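PDB 3KUX: putative oxidoreductase from Yersinia pestis, which probably catalyses an NAD(P)-dependent oxidation or reduction of a substrate not yet identified, as other members of its Rossmann-fold oxidoreductase family do. Local coordinates for residues E259-A264 with A271-D276; P303-G308 with P318-A323; S131-L136 with L189-L194; I71-P76 with F81-S86. All blocks are in the same frame, centred on the assembly; numbering follows the deposited sequence.

Overall arrangement
Interaction 4 lies in the parallel sheet of the Rossmann fold, which probably binds NAD(P), while interactions 1 and 2 belong to the C-terminal alpha/beta domain and interaction 3 packs helices 131-142 and 176-192 beside its mixed sheet. Interactions 1 and 3 have centres about 21 Å apart but are joined by a probable hydrogen bond of 2.8 Å from Ser-131 OG to Asp-276 OD2. Interaction 2 touches two others: Pro-303 CD packs 4.0 Å from Trp-273 NE1 of interaction 1, and Tyr-306 OH lies 3.7 Å from Val-72 CG1 of interaction 4, bridging the two family regions. Interactions 3 and 4, with centres about 28 Å apart, lie on opposite sides of the chain's centre.

Interaction 1 of 4, residues E259-A264 with A271-D276; sequences EDRLKA and ADWGYD
Arg-261, on helix 258-263, reaches across to the loop 271-276 and grips Asp-272 end-on with two nitrogens. NH1 donates to the backbone O of Asp-272 at 3.0 Å with a nearly straight N-H...O angle of 165°, the oxygen lying close to the guanidinium plane. NH2 makes a salt bridge of 2.9 Å to Asp-272 OD1, which it meets from above the carboxylate plane, and also forms a salt bridge with Glu-266 OE1. The long arginine suits the place because a bend at chi3 (59°) brings the guanidinium to the loop, where its two end nitrogens can serve a carbonyl and a carboxylate at once. The same carbonyl accepts from Tyr-275 N, on the opposite face of its plane from NH1, closing a type II turn whose third residue, Gly-274, has a positive phi that glycine readily accepts.

The closely packed part is where the buried Leu-262 meets the indole, with CD2 3.3 Å from Trp-273 CH2 and the two side chains crossing at about a right angle. Separately, Trp-273 CE3 lies over one face of the guanidinium, 3.6 Å from Arg-261 NH2, although the planes are 60° apart and do not stack. By contrast, the Asp-272 and Tyr-275 side is looser: Asp-272 is partly exposed, and the Tyr-275 side chain is exposed and leads away from the helix.

Gln-258, just before the helix segment, takes the indole N-H of Trp-273. Leu-262 also packs on Thr-21 and Phe-22 of helix 17-28, and the loop then runs on to strand 280-285.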
loop_
_atom_site.group_PDB
_atom_site.type_symbol
_atom_site.label_atom_id
_atom_site.label_comp_id
_atom_site.label_asym_id
_atom_site.label_seq_id
_atom_site.Cartn_x
_atom_site.Cartn_y
_atom_site.Cartn_z
ATOM N N GLU A 259 11.745 -0.386 -1.021
ATOM C CA GLU A 259 11.490 0.086 -2.377
ATOM C C GLU A 259 12.781 0.371 -3.149
ATOM O O GLU A 259 12.930 -0.051 -4.296
ATOM C CB GLU A 259 10.591 1.319 -2.372
ATOM C CG GLU A 259 10.092 1.695 -3.762
ATOM C CD GLU A 259 9.014 2.768 -3.745
ATOM O OE1 GLU A 259 8.942 3.545 -2.764
ATOM O OE2 GLU A 259 8.238 2.831 -4.726
ATOM N N ASP A 260 13.709 1.083 -2.518
ATOM C CA ASP A 260 14.977 1.418 -3.157
ATOM C C ASP A 260 15.767 0.174 -3.542
ATOM O O ASP A 260 16.275 0.068 -4.659
ATOM C CB ASP A 260 15.821 2.324 -2.253
ATOM C CG ASP A 260 15.360 3.776 -2.286
ATOM O OD1 ASP A 260 15.134 4.308 -3.397
ATOM O OD2 ASP A 260 15.229 4.389 -1.206
ATOM N N ARG A 261 15.862 -0.773 -2.615
ATOM C CA ARG A 261 16.643 -1.979 -2.845
ATOM C C ARG A 261 16.029 -2.862 -3.930
ATOM O O ARG A 261 16.748 -3.551 -4.657
ATOM C CB ARG A 261 16.844 -2.747 -1.539
ATOM C CG ARG A 261 17.767 -2.027 -0.561
ATOM C CD ARG A 261 17.840 -2.742 0.779
ATOM N NE ARG A 261 18.319 -4.117 0.650
ATOM C CZ ARG A 261 18.470 -4.948 1.675
ATOM N NH1 ARG A 261 18.178 -4.547 2.903
ATOM N NH2 ARG A 261 18.911 -6.179 1.473
ATOM N N LEU A 262 14.708 -2.832 -4.052
ATOM C CA LEU A 262 14.045 -3.562 -5.128
ATOM C C LEU A 262 14.310 -2.859 -6.449
ATOM O O LEU A 262 14.687 -3.495 -7.431
ATOM C CB LEU A 262 12.543 -3.700 -4.869
ATOM C CG LEU A 262 12.167 -4.642 -3.717
ATOM C CD1 LEU A 262 10.667 -4.623 -3.436
ATOM C CD2 LEU A 262 12.654 -6.059 -4.000
ATOM N N LYS A 263 14.121 -1.540 -6.462
ATOM C CA LYS A 263 14.499 -0.709 -7.603
ATOM C C LYS A 263 15.896 -1.061 -8.100
ATOM O O LYS A 263 16.126 -1.181 -9.306
ATOM C CB LYS A 263 14.465 0.775 -7.225
ATOM C CG LYS A 263 13.154 1.482 -7.530
ATOM C CD LYS A 263 12.986 2.736 -6.680
ATOM C CE LYS A 263 14.197 3.656 -6.780
ATOM N NZ LYS A 263 14.424 4.132 -8.171
ATOM N N ALA A 264 16.824 -1.218 -7.162
ATOM C CA ALA A 264 18.217 -1.485 -7.502
ATOM C C ALA A 264 18.420 -2.900 -8.043
ATOM O O ALA A 264 19.523 -3.258 -8.462
ATOM C CB ALA A 264 19.127 -1.223 -6.303
ATOM N N ALA A 271 19.816 -11.870 3.636
ATOM C CA ALA A 271 20.060 -12.007 5.065
ATOM C C ALA A 271 19.449 -10.837 5.832
ATOM O O ALA A 271 18.898 -11.004 6.920
ATOM C CB ALA A 271 21.554 -12.085 5.333
ATOM N N ASP A 272 19.545 -9.650 5.250
ATOM C CA ASP A 272 19.169 -8.437 5.946
ATOM C C ASP A 272 18.030 -7.721 5.248
ATOM O O ASP A 272 17.992 -6.492 5.229
ATOM C CB ASP A 272 20.364 -7.496 5.997
ATOM C CG ASP A 272 20.848 -7.124 4.622
ATOM O OD1 ASP A 272 20.270 -7.642 3.640
ATOM O OD2 ASP A 272 21.802 -6.321 4.520
ATOM N N TRP A 273 17.098 -8.473 4.678
ATOM C CA TRP A 273 16.012 -7.829 3.961
ATOM C C TRP A 273 15.173 -6.914 4.848
ATOM O O TRP A 273 14.617 -7.346 5.854
ATOM C CB TRP A 273 15.096 -8.840 3.266
ATOM C CG TRP A 273 14.123 -8.120 2.407
ATOM C CD1 TRP A 273 12.790 -7.945 2.633
ATOM C CD2 TRP A 273 14.428 -7.401 1.208
ATOM N NE1 TRP A 273 12.237 -7.184 1.629
ATOM C CE2 TRP A 273 13.222 -6.835 0.743
ATOM C CE3 TRP A 273 15.604 -7.189 0.476
ATOM C CZ2 TRP A 273 13.156 -6.071 -0.423
ATOM C CZ3 TRP A 273 15.540 -6.433 -0.677
ATOM C CH2 TRP A 273 14.322 -5.882 -1.120
ATOM N N GLY A 274 15.084 -5.647 4.463
ATOM C CA GLY A 274 14.183 -4.714 5.121
ATOM C C GLY A 274 14.737 -4.042 6.360
ATOM O O GLY A 274 14.047 -3.240 6.985
ATOM N N TYR A 275 15.977 -4.363 6.725
ATOM C CA TYR A 275 16.604 -3.748 7.895
ATOM C C TYR A 275 16.534 -2.232 7.803
ATOM O O TYR A 275 16.967 -1.637 6.815
ATOM C CB TYR A 275 18.059 -4.191 8.052
ATOM C CG TYR A 275 18.228 -5.509 8.771
ATOM C CD1 TYR A 275 19.046 -5.616 9.891
ATOM C CD2 TYR A 275 17.561 -6.653 8.334
ATOM C CE1 TYR A 275 19.202 -6.831 10.552
ATOM C CE2 TYR A 275 17.709 -7.873 8.988
ATOM C CZ TYR A 275 18.531 -7.957 10.097
ATOM O OH TYR A 275 18.678 -9.166 10.747
ATOM N N ASP A 276 15.969 -1.622 8.841
ATOM C CA ASP A 276 15.855 -0.181 8.931
ATOM C C ASP A 276 16.754 0.279 10.067
ATOM O O ASP A 276 16.360 0.264 11.231
ATOM C CB ASP A 276 14.406 0.216 9.198
ATOM C CG ASP A 276 14.191 1.718 9.149
ATOM O OD1 ASP A 276 15.188 2.475 9.188
ATOM O OD2 ASP A 276 13.016 2.137 9.075
#

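Interaction 2 of 4, residues P303-G308 with P318-A323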
loop_
_atom_site.group_PDB
_atom_site.type_symbol
_atom_site.label_atom_id
_atom_site.label_comp_id
_atom_site.label_asym_id
_atom_site.label_seq_id
_atom_site.Cartn_x
_atom_site.Cartn_y
_atom_site.Cartn_z
ATOM N N PRO A 303 7.322 -9.175 1.580
ATOM C CA PRO A 303 7.049 -10.572 1.217
ATOM C C PRO A 303 5.899 -11.179 2.016
ATOM O O PRO A 303 5.244 -12.106 1.544
ATOM C CB PRO A 303 8.360 -11.298 1.548
ATOM C CG PRO A 303 9.406 -10.233 1.535
ATOM C CD PRO A 303 8.719 -8.975 2.007
ATOM N N ALA A 304 5.654 -10.668 3.217
ATOM C CA ALA A 304 4.554 -11.175 4.027
ATOM C C ALA A 304 3.224 -11.130 3.266
ATOM O O ALA A 304 2.339 -11.956 3.503
ATOM C CB ALA A 304 4.451 -10.411 5.344
ATOM N N TYR A 305 3.087 -10.168 2.355
ATOM C CA TYR A 305 1.847 -10.006 1.593
ATOM C C TYR A 305 1.568 -11.206 0.704
ATOM O O TYR A 305 0.516 -11.839 0.808
ATOM C CB TYR A 305 1.878 -8.740 0.731
ATOM C CG TYR A 305 0.641 -8.580 -0.126
ATOM C CD1 TYR A 305 -0.541 -8.098 0.417
ATOM C CD2 TYR A 305 0.649 -8.926 -1.478
ATOM C CE1 TYR A 305 -1.682 -7.951 -0.357
ATOM C CE2 TYR A 305 -0.487 -8.789 -2.261
ATOM C CZ TYR A 305 -1.651 -8.297 -1.693
ATOM O OH TYR A 305 -2.795 -8.148 -2.452
ATOM N N TYR A 306 2.510 -11.510 -0.181
ATOM C CA TYR A 306 2.337 -12.623 -1.106
ATOM C C TYR A 306 2.315 -13.982 -0.406
ATOM O O TYR A 306 1.560 -14.872 -0.791
ATOM C CB TYR A 306 3.371 -12.566 -2.236
ATOM C CG TYR A 306 2.912 -11.664 -3.352
ATOM C CD1 TYR A 306 1.960 -12.096 -4.263
ATOM C CD2 TYR A 306 3.392 -10.369 -3.473
ATOM C CE1 TYR A 306 1.516 -11.273 -5.280
ATOM C CE2 TYR A 306 2.952 -9.535 -4.484
ATOM C CZ TYR A 306 2.015 -9.993 -5.387
ATOM O OH TYR A 306 1.566 -9.174 -6.401
ATOM N N ALA A 307 3.125 -14.137 0.631
ATOM C CA ALA A 307 3.063 -15.348 1.420
ATOM C C ALA A 307 1.664 -15.449 2.012
ATOM O O ALA A 307 1.127 -16.543 2.183
ATOM C CB ALA A 307 4.118 -15.330 2.517
ATOM N N GLY A 308 1.072 -14.297 2.311
ATOM C CA GLY A 308 -0.285 -14.244 2.836
ATOM C C GLY A 308 -1.298 -14.580 1.760
ATOM O O GLY A 308 -2.290 -15.262 2.013
ATOM N N PRO A 318 -6.409 -15.923 6.456
ATOM C CA PRO A 318 -7.228 -14.794 6.008
ATOM C C PRO A 318 -6.572 -13.950 4.916
ATOM O O PRO A 318 -5.367 -13.705 4.956
ATOM C CB PRO A 318 -7.398 -13.948 7.281
ATOM C CG PRO A 318 -7.002 -14.836 8.416
ATOM C CD PRO A 318 -5.982 -15.770 7.856
ATOM N N ASN A 319 -7.371 -13.511 3.948
ATOM C CA ASN A 319 -6.914 -12.565 2.940
ATOM C C ASN A 319 -6.159 -11.405 3.606
ATOM O O ASN A 319 -6.698 -10.727 4.485
ATOM C CB ASN A 319 -8.114 -12.050 2.142
ATOM C CG ASN A 319 -7.714 -11.183 0.963
ATOM O OD1 ASN A 319 -6.648 -10.562 0.959
ATOM N ND2 ASN A 319 -8.579 -11.129 -0.044
ATOM N N PRO A 320 -4.903 -11.174 3.188
ATOM C CA PRO A 320 -4.045 -10.164 3.813
ATOM C C PRO A 320 -4.650 -8.767 3.709
ATOM O O PRO A 320 -4.494 -7.953 4.619
ATOM C CB PRO A 320 -2.749 -10.231 2.994
ATOM C CG PRO A 320 -2.815 -11.508 2.245
ATOM C CD PRO A 320 -4.259 -11.806 2.026
ATOM N N VAL A 321 -5.325 -8.500 2.596
ATOM C CA VAL A 321 -5.997 -7.225 2.379
ATOM C C VAL A 321 -7.265 -7.447 1.564
ATOM O O VAL A 321 -7.226 -7.481 0.330
ATOM C CB VAL A 321 -5.093 -6.209 1.650
ATOM C CG1 VAL A 321 -5.883 -4.975 1.276
ATOM C CG2 VAL A 321 -3.903 -5.838 2.514
ATOM N N PRO A 322 -8.396 -7.612 2.256
ATOM C CA PRO A 322 -9.685 -7.795 1.613
ATOM C C PRO A 322 -10.078 -6.572 0.793
ATOM O O PRO A 322 -9.755 -5.440 1.166
ATOM C CB PRO A 322 -10.646 -7.953 2.796
ATOM C CG PRO A 322 -9.787 -8.365 3.944
ATOM C CD PRO A 322 -8.494 -7.666 3.724
ATOM N N ALA A 323 -10.774 -6.810 -0.315
ATOM C CA ALA A 323 -11.324 -5.734 -1.126
ATOM C C ALA A 323 -12.113 -4.792 -0.231
ATOM O O ALA A 323 -11.989 -3.574 -0.337
ATOM C CB ALA A 323 -12.214 -6.304 -2.219
#
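An Asx turn shapes the loop that leads from helix 303-313 into helix 323-342, and its proline is laid against the first of these helices. Asn-319 OD1 accepts from the backbone N of Val-321 at 2.9 Å, with the donor above the carbonyl plane of the amide; asparagine suits this place because its short side chain can fold back on the main chain two residues on. Between them stands Pro-320, whose ring directs its CG at the backbone of the helix, 3.5 Å from Gly-308 C and 3.6 Å from Tyr-305 O. Gly-308, with no side chain, lets the proline ring lie directly on the helix backbone.

The side chain of Tyr-305 meets the proline at CB. Its CG stands anti to the backbone N (chi1 177°), which carries the ring out beside the loop; there Tyr-305 CD1 lies 4.0 Å from Pro-320 CB, the two side chains crossing at about a right angle. Farther along, Val-321 CG2 meets the edge of the tyrosine ring at CE1, 4.2 Å away. The contact across the segments is therefore wholly one of packing, with no hydrogen bond between them.

Polar groups of the loop and the tyrosine turn to strand 121-123 instead. Ser-122 OG bonds with Tyr-305 OH, Asn-319 OD1 and Val-321 O, while Asn-319 ND2 donates to Leu-121 O. Pro-322 occupies the N-cap position of helix 323-342. The tyrosine ring also meets Phe-124 edge-to-face and touches Val-95, and the contact lies against strands 93-96 and 121-123, the last two at one edge of the parallel sheet.

Interaction 3 of 4, residues S131-L136 with L189-L194; sequences SDFLTL and LQLFGL
Leu-191 sits between Phe-133 and Leu-136, meeting both with its branched end. Its CG comes 3.6 Å from Phe-133 CE1, the two side chains sliding past each other in opposite directions. From the same leucine CD1 reaches Leu-136 CD2 at 3.8 Å, and these two side chains cross at about a right angle. Leucine suits the place because its forked end lets CD1 touch both Phe-133 CE1 and Leu-136 CD2. Gln-190 adds its aliphatic stem alone: CB lies at the edge of the phenylalanine ring, 3.9 Å from Phe-133 CZ, and the bend at chi2 (-60°) turns the amide away from the contact.

Helix 131-142 and the end of helix 176-192 thus meet through apolar side chains, without any hydrogen bond across, over the mixed sheet of the C-terminal alpha/beta domain. Phe-133 and Leu-136, one helical turn apart, present a common face; with CG anti to the backbone N (chi1 -173°), the phenylalanine extends its ring toward helix 176-192.

Farther out the sheet supplies the floor. Leu-136 packs on Tyr-241, Val-243, Tyr-250 and Phe-151, and Leu-191 also rests on Phe-151. Gly-193, whose positive phi suits glycine, ends the helix just beyond, and its carbonyl receives a hydrogen bond from Tyr-221 OH.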
loop_
_atom_site.group_PDB
_atom_site.type_symbol
_atom_site.label_atom_id
_atom_site.label_comp_id
_atom_site.label_asym_id
_atom_site.label_seq_id
_atom_site.Cartn_x
_atom_site.Cartn_y
_atom_site.Cartn_z
ATOM N N SER A 131 8.743 -1.071 7.552
ATOM C CA SER A 131 9.464 -1.225 8.810
ATOM C C SER A 131 8.863 -0.355 9.911
ATOM O O SER A 131 8.618 -0.822 11.025
ATOM C CB SER A 131 10.931 -0.867 8.615
ATOM O OG SER A 131 11.049 0.448 8.104
ATOM N N ASP A 132 8.622 0.913 9.608
ATOM C CA ASP A 132 8.136 1.820 10.635
ATOM C C ASP A 132 6.754 1.408 11.153
ATOM O O ASP A 132 6.513 1.381 12.362
ATOM C CB ASP A 132 8.170 3.285 10.158
ATOM C CG ASP A 132 7.707 3.455 8.716
ATOM O OD1 ASP A 132 6.674 2.858 8.341
ATOM O OD2 ASP A 132 8.374 4.201 7.960
ATOM N N PHE A 133 5.857 1.061 10.239
ATOM C CA PHE A 133 4.497 0.698 10.613
ATOM C C PHE A 133 4.454 -0.559 11.491
ATOM O O PHE A 133 3.795 -0.580 12.536
ATOM C CB PHE A 133 3.636 0.517 9.365
ATOM C CG PHE A 133 2.180 0.295 9.660
ATOM C CD1 PHE A 133 1.401 1.322 10.169
ATOM C CD2 PHE A 133 1.590 -0.941 9.425
ATOM C CE1 PHE A 133 0.058 1.121 10.444
ATOM C CE2 PHE A 133 0.251 -1.149 9.693
ATOM C CZ PHE A 133 -0.518 -0.118 10.206
ATOM N N LEU A 134 5.149 -1.611 11.067
ATOM C CA LEU A 134 5.212 -2.819 11.877
ATOM C C LEU A 134 5.655 -2.461 13.294
ATOM O O LEU A 134 4.997 -2.821 14.278
ATOM C CB LEU A 134 6.164 -3.845 11.254
ATOM C CG LEU A 134 5.680 -4.472 9.942
ATOM C CD1 LEU A 134 6.791 -5.256 9.249
ATOM C CD2 LEU A 134 4.458 -5.345 10.177
ATOM N N THR A 135 6.765 -1.737 13.388
ATOM C CA THR A 135 7.323 -1.353 14.677
ATOM C C THR A 135 6.271 -0.673 15.530
ATOM O O THR A 135 6.113 -0.982 16.716
ATOM C CB THR A 135 8.502 -0.398 14.506
ATOM O OG1 THR A 135 9.503 -1.025 13.695
ATOM C CG2 THR A 135 9.089 -0.044 15.858
ATOM N N LEU A 136 5.547 0.253 14.908
ATOM C CA LEU A 136 4.511 1.016 15.585
ATOM C C LEU A 136 3.372 0.139 16.111
ATOM O O LEU A 136 3.002 0.243 17.284
ATOM C CB LEU A 136 3.968 2.090 14.655
ATOM C CG LEU A 136 2.868 2.963 15.244
ATOM C CD1 LEU A 136 3.352 3.633 16.519
ATOM C CD2 LEU A 136 2.428 3.984 14.215
ATOM N N LEU A 189 -6.556 3.703 9.319
ATOM C CA LEU A 189 -7.687 2.820 9.555
ATOM C C LEU A 189 -7.252 1.561 10.304
ATOM O O LEU A 189 -7.918 1.132 11.241
ATOM C CB LEU A 189 -8.365 2.450 8.236
ATOM C CG LEU A 189 -9.450 3.413 7.750
ATOM C CD1 LEU A 189 -8.999 4.860 7.888
ATOM C CD2 LEU A 189 -9.849 3.099 6.314
ATOM N N GLN A 190 -6.130 0.977 9.892
ATOM C CA GLN A 190 -5.619 -0.229 10.535
ATOM C C GLN A 190 -5.311 -0.017 12.012
ATOM O O GLN A 190 -5.534 -0.904 12.830
ATOM C CB GLN A 190 -4.369 -0.720 9.817
ATOM C CG GLN A 190 -4.656 -1.281 8.449
ATOM C CD GLN A 190 -5.601 -2.452 8.515
ATOM O OE1 GLN A 190 -5.313 -3.458 9.166
ATOM N NE2 GLN A 190 -6.743 -2.331 7.848
ATOM N N LEU A 191 -4.796 1.161 12.346
ATOM C CA LEU A 191 -4.417 1.468 13.721
ATOM C C LEU A 191 -5.593 1.918 14.589
ATOM O O LEU A 191 -5.713 1.491 15.736
ATOM C CB LEU A 191 -3.322 2.539 13.752
ATOM C CG LEU A 191 -1.950 2.179 13.176
ATOM C CD1 LEU A 191 -1.088 3.423 13.028
ATOM C CD2 LEU A 191 -1.248 1.144 14.039
ATOM N N PHE A 192 -6.457 2.774 14.048
ATOM C CA PHE A 192 -7.484 3.427 14.868
ATOM C C PHE A 192 -8.918 3.213 14.394
ATOM O O PHE A 192 -9.857 3.698 15.015
ATOM C CB PHE A 192 -7.212 4.935 14.968
ATOM C CG PHE A 192 -5.821 5.274 15.423
ATOM C CD1 PHE A 192 -5.460 5.134 16.754
ATOM C CD2 PHE A 192 -4.874 5.734 14.520
ATOM C CE1 PHE A 192 -4.175 5.443 17.177
ATOM C CE2 PHE A 192 -3.588 6.047 14.935
ATOM C CZ PHE A 192 -3.238 5.901 16.265
ATOM N N GLY A 193 -9.092 2.494 13.296
ATOM C CA GLY A 193 -10.421 2.326 12.727
ATOM C C GLY A 193 -10.909 3.602 12.062
ATOM O O GLY A 193 -10.117 4.480 11.726
ATOM N N LEU A 194 -12.222 3.708 11.879
ATOM C CA LEU A 194 -12.814 4.831 11.162
ATOM C C LEU A 194 -12.925 6.067 12.030
ATOM O O LEU A 194 -13.287 5.976 13.198
ATOM C CB LEU A 194 -14.202 4.456 10.659
ATOM C CG LEU A 194 -14.249 3.469 9.499
ATOM C CD1 LEU A 194 -15.663 2.939 9.335
ATOM C CD2 LEU A 194 -13.755 4.140 8.223
#

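Interaction 4 of 4, residues I71-P76 with F81-S86; sequences IVIPTP and FPLAQS
Ile-73, the last residue of strand 70-73, aims its side chain at helix 80-89 and shares the bulk of the contact with Leu-83. Its CG1 branch stands beside the backbone N (chi1 -58°) and sends CD1 onto the helix backbone, 3.6 Å from Ala-84 N. The same methyl lies 4.1 Å from Leu-83 CB and 4.1 Å from Ala-84 CB, so that it rests between neighbouring residues of one turn. Alanine suits this place, where its small methyl lets the strand come close: Ile-73 CA and Ala-84 CA are 7.3 Å apart. The other isoleucine branch, CG2, lies 4.1 Å from Leu-83 CD1.

Two residues on, past the end of the strand, Thr-75 meets the leucine tip to tip, with OG1 3.4 Å from Leu-83 CD1. Its hydroxyl has its polar partner in Thr-79 OG1, within the loop that leads to the helix, so a threonine here can serve the loop while it touches an apolar side chain. Leucine reaches both Ile-73 and Thr-75, and also packs on Leu-13 of strand 8-13.

Strand, loop and helix, followed by strand 93-96 alongside Ile-71 and Ile-73, form a beta-alpha-beta crossover, the repeating unit of the Rossmann fold, which in this family typically binds NAD(P) and probably does so here.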
loop_
_atom_site.group_PDB
_atom_site.type_symbol
_atom_site.label_atom_id
_atom_site.label_comp_id
_atom_site.label_asym_id
_atom_site.label_seq_id
_atom_site.Cartn_x
_atom_site.Cartn_y
_atom_site.Cartn_z
ATOM N N ILE A 71 -3.887 -13.957 -10.878
ATOM C CA ILE A 71 -3.611 -12.859 -11.796
ATOM C C ILE A 71 -3.382 -11.561 -11.025
ATOM O O ILE A 71 -4.237 -11.141 -10.246
ATOM C CB ILE A 71 -4.790 -12.649 -12.763
ATOM C CG1 ILE A 71 -4.911 -13.840 -13.722
ATOM C CG2 ILE A 71 -4.654 -11.318 -13.509
ATOM C CD1 ILE A 71 -3.757 -13.978 -14.694
ATOM N N VAL A 72 -2.234 -10.923 -11.234
ATOM C CA VAL A 72 -1.985 -9.632 -10.595
ATOM C C VAL A 72 -2.089 -8.518 -11.624
ATOM O O VAL A 72 -1.590 -8.640 -12.743
ATOM C CB VAL A 72 -0.618 -9.560 -9.867
ATOM C CG1 VAL A 72 -0.377 -10.819 -9.035
ATOM C CG2 VAL A 72 0.504 -9.355 -10.862
ATOM N N ILE A 73 -2.743 -7.433 -11.235
ATOM C CA ILE A 73 -3.057 -6.367 -12.162
ATOM C C ILE A 73 -2.515 -5.032 -11.668
ATOM O O ILE A 73 -3.168 -4.341 -10.883
ATOM C CB ILE A 73 -4.577 -6.288 -12.392
ATOM C CG1 ILE A 73 -5.082 -7.632 -12.925
ATOM C CG2 ILE A 73 -4.924 -5.144 -13.338
ATOM C CD1 ILE A 73 -6.582 -7.815 -12.856
ATOM N N PRO A 74 -1.297 -4.682 -12.106
ATOM C CA PRO A 74 -0.649 -3.426 -11.778
ATOM C C PRO A 74 -0.566 -2.491 -12.981
ATOM O O PRO A 74 0.304 -1.622 -13.020
ATOM C CB PRO A 74 0.761 -3.879 -11.398
ATOM C CG PRO A 74 0.999 -5.104 -12.257
ATOM C CD PRO A 74 -0.347 -5.614 -12.737
ATOM N N THR A 75 -1.454 -2.672 -13.953
ATOM C CA THR A 75 -1.450 -1.842 -15.158
ATOM C C THR A 75 -2.013 -0.452 -14.873
ATOM O O THR A 75 -2.226 -0.094 -13.715
ATOM C CB THR A 75 -2.254 -2.496 -16.297
ATOM O OG1 THR A 75 -3.538 -2.899 -15.806
ATOM C CG2 THR A 75 -1.521 -3.717 -16.840
ATOM N N PRO A 76 -2.250 0.342 -15.933
ATOM C CA PRO A 76 -2.829 1.681 -15.788
ATOM C C PRO A 76 -4.199 1.647 -15.110
ATOM O O PRO A 76 -4.980 0.719 -15.326
ATOM C CB PRO A 76 -2.964 2.163 -17.234
ATOM C CG PRO A 76 -1.940 1.385 -17.988
ATOM C CD PRO A 76 -1.905 0.038 -17.332
ATOM N N PHE A 81 -10.426 -2.481 -13.896
ATOM C CA PHE A 81 -11.760 -3.093 -13.864
ATOM C C PHE A 81 -11.996 -4.093 -14.999
ATOM O O PHE A 81 -12.300 -5.258 -14.743
ATOM C CB PHE A 81 -12.858 -2.030 -13.850
ATOM C CG PHE A 81 -14.247 -2.598 -13.781
ATOM C CD1 PHE A 81 -14.709 -3.192 -12.620
ATOM C CD2 PHE A 81 -15.094 -2.533 -14.877
ATOM C CE1 PHE A 81 -15.989 -3.716 -12.555
ATOM C CE2 PHE A 81 -16.377 -3.053 -14.818
ATOM C CZ PHE A 81 -16.825 -3.646 -13.658
ATOM N N PRO A 82 -11.870 -3.644 -16.258
ATOM C CA PRO A 82 -11.959 -4.594 -17.360
ATOM C C PRO A 82 -11.135 -5.850 -17.076
ATOM O O PRO A 82 -11.694 -6.940 -16.937
ATOM C CB PRO A 82 -11.354 -3.818 -18.531
ATOM C CG PRO A 82 -11.688 -2.402 -18.237
ATOM C CD PRO A 82 -11.703 -2.259 -16.733
ATOM N N LEU A 83 -9.818 -5.690 -16.983
ATOM C CA LEU A 83 -8.923 -6.820 -16.752
ATOM C C LEU A 83 -9.362 -7.647 -15.548
ATOM O O LEU A 83 -9.412 -8.877 -15.614
ATOM C CB LEU A 83 -7.482 -6.342 -16.563
ATOM C CG LEU A 83 -6.853 -5.588 -17.738
ATOM C CD1 LEU A 83 -5.429 -5.173 -17.404
ATOM C CD2 LEU A 83 -6.885 -6.426 -19.007
ATOM N N ALA A 84 -9.679 -6.966 -14.451
ATOM C CA ALA A 84 -10.159 -7.639 -13.253
ATOM C C ALA A 84 -11.384 -8.503 -13.552
ATOM O O ALA A 84 -11.410 -9.687 -13.224
ATOM C CB ALA A 84 -10.464 -6.628 -12.159
ATOM N N GLN A 85 -12.396 -7.912 -14.179
ATOM C CA GLN A 85 -13.589 -8.664 -14.554
ATOM C C GLN A 85 -13.217 -9.879 -15.391
ATOM O O GLN A 85 -13.545 -11.011 -15.039
ATOM C CB GLN A 85 -14.573 -7.780 -15.321
ATOM C CG GLN A 85 -15.392 -6.858 -14.433
ATOM C CD GLN A 85 -16.595 -7.550 -13.818
ATOM O OE1 GLN A 85 -16.738 -7.608 -12.595
ATOM N NE2 GLN A 85 -17.467 -8.080 -14.665
ATOM N N SER A 86 -12.526 -9.639 -16.500
ATOM C CA SER A 86 -12.097 -10.723 -17.372
ATOM C C SER A 86 -11.456 -11.844 -16.556
ATOM O O SER A 86 -11.710 -13.024 -16.797
ATOM C CB SER A 86 -11.110 -10.211 -18.426
ATOM O OG SER A 86 -11.728 -9.312 -19.331
#